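Local coordinates for transcriptional regulator (PDB 3E7Q), which probably acts as a TetR-family transcriptional repressor that binds regulatory DNA through an N-terminal helix-turn-helix and pairs with a second subunit, at residues R146-E151 with D198-G203. Sequence-based numbering, arbitrary orientation.
Sequences RQLAEE and DGLEAG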
# COMPACT_ATOMS: atom_id res chain seq x y z
N ARG B 146 -11.02 2.18 22.34
CA ARG B 146 -12.03 2.60 23.30
C ARG B 146 -11.78 2.13 24.69
O ARG B 146 -12.01 2.88 25.61
CB ARG B 146 -13.39 2.08 22.93
CG ARG B 146 -13.90 2.86 21.77
CD ARG B 146 -15.34 2.65 21.56
NE ARG B 146 -15.72 3.59 20.55
CZ ARG B 146 -16.63 3.36 19.64
NH1 ARG B 146 -17.26 2.19 19.62
NH2 ARG B 146 -16.87 4.30 18.72
N GLN B 147 -11.36 0.88 24.83
CA GLN B 147 -10.86 0.38 26.13
C GLN B 147 -9.73 1.25 26.64
O GLN B 147 -9.77 1.73 27.75
CB GLN B 147 -10.39 -1.07 25.95
CG GLN B 147 -10.42 -1.86 27.18
CD GLN B 147 -9.71 -3.20 27.08
OE1 GLN B 147 -9.31 -3.64 26.02
NE2 GLN B 147 -9.57 -3.84 28.20
N LEU B 148 -8.75 1.51 25.78
CA LEU B 148 -7.66 2.43 26.08
C LEU B 148 -8.10 3.80 26.58
O LEU B 148 -7.57 4.29 27.59
CB LEU B 148 -6.71 2.63 24.91
CG LEU B 148 -5.32 3.23 25.16
CD1 LEU B 148 -4.47 2.36 26.10
CD2 LEU B 148 -4.59 3.39 23.82
N ALA B 149 -9.04 4.38 25.86
CA ALA B 149 -9.62 5.66 26.19
C ALA B 149 -10.33 5.67 27.56
O ALA B 149 -10.19 6.62 28.35
CB ALA B 149 -10.59 6.10 25.07
N GLU B 150 -11.10 4.61 27.83
CA GLU B 150 -11.76 4.41 29.12
C GLU B 150 -10.73 4.26 30.29
O GLU B 150 -10.83 4.94 31.30
CB GLU B 150 -12.72 3.20 29.08
CG GLU B 150 -13.25 2.76 30.52
CD GLU B 150 -14.32 3.71 31.15
OE1 GLU B 150 -14.91 4.54 30.41
OE2 GLU B 150 -14.56 3.61 32.40
N GLU B 151 -9.71 3.43 30.10
CA GLU B 151 -8.57 3.34 31.05
C GLU B 151 -7.94 4.73 31.34
O GLU B 151 -7.51 5.03 32.47
CB GLU B 151 -7.51 2.38 30.50
CG GLU B 151 -7.93 0.90 30.46
CD GLU B 151 -6.84 -0.01 29.87
OE1 GLU B 151 -5.67 0.41 29.69
OE2 GLU B 151 -7.14 -1.18 29.64
N ASP B 198 2.01 5.29 22.50
CA ASP B 198 2.65 6.18 23.48
C ASP B 198 2.27 7.61 23.21
O ASP B 198 1.92 8.36 24.12
CB ASP B 198 4.19 6.13 23.44
CG ASP B 198 4.79 4.85 23.97
OD1 ASP B 198 4.11 3.99 24.54
OD2 ASP B 198 6.02 4.71 23.79
N GLY B 199 2.40 8.01 21.95
CA GLY B 199 2.00 9.33 21.48
C GLY B 199 0.59 9.75 21.84
O GLY B 199 0.39 10.80 22.41
N LEU B 200 -0.38 8.93 21.49
CA LEU B 200 -1.74 9.08 22.01
C LEU B 200 -1.82 9.28 23.49
O LEU B 200 -2.35 10.23 23.95
CB LEU B 200 -2.56 7.84 21.73
CG LEU B 200 -3.36 7.66 20.47
CD1 LEU B 200 -4.30 6.46 20.74
CD2 LEU B 200 -4.17 8.84 20.07
N GLU B 201 -1.26 8.34 24.24
CA GLU B 201 -1.33 8.41 25.69
C GLU B 201 -0.66 9.65 26.29
O GLU B 201 -1.11 10.13 27.35
CB GLU B 201 -0.74 7.14 26.31
CG GLU B 201 -1.52 5.90 26.03
CD GLU B 201 -1.60 5.03 27.24
OE1 GLU B 201 -0.73 4.12 27.43
OE2 GLU B 201 -2.50 5.30 28.07
N ALA B 202 0.37 10.17 25.61
CA ALA B 202 1.12 11.33 26.07
C ALA B 202 0.33 12.61 25.87
O ALA B 202 0.59 13.59 26.53
CB ALA B 202 2.50 11.42 25.42
N GLY B 203 -0.67 12.59 24.99
CA GLY B 203 -1.62 13.70 24.86
C GLY B 203 -2.18 13.89 23.45
O GLY B 203 -3.12 14.64 23.27
O HOH W 1 -4.96 4.71 28.61
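L148 reaches across from its helix and divides its two methyl groups between L200 and E201, a compact illustration of how one branched side chain can serve an apolar and a polar neighbour at once. With CG anti to the backbone N (chi1 -163°), the isobutyl group extends toward the helix of residues 198-203. One branch, CD2, faces CD1 of L200 at 4.4 Å, a loose methyl-to-methyl approach. The other, CD1, lies 4.1 Å from both CD and OE2 of E201, so that the leucine methyl rests against the carboxylate while the two side chains pass at a slant. E201 starts off to one side of the facing helix and comes closer through a bend at chi2 (-139°), which brings its carboxylate over to L148.

The polar half of the junction is bridged by a single water. It donates to the backbone O of L148 at 2.8 Å and to OE2 of E201 at 2.6 Å, linking a main-chain carbonyl to the same carboxylate that touches the leucine methyl. The other oxygen of E201, OE1, forms a salt bridge with R89, which also pairs with D198. That arginine probably offsets the negative charge of the two acids and helps hold the bent carboxylate in place. The CA atoms of L148 and E201 are 8.7 Å apart, and the gap is bridged by side-chain contacts and by the water held on the L148 carbonyl.

Within the C-terminal, BetI-type region of this probable TetR-family repressor, the contact joins the C-terminal end of helix 124-152 to that of helix 186-204. Helix 88-99 adds A88, R89 and L92 around L148, W154 also packs on this leucine, and F208 touches L200. Beyond helix 186-204 lies the second subunit, where A202 meets A202 of the partner chain and D198 forms a salt bridge with its R207.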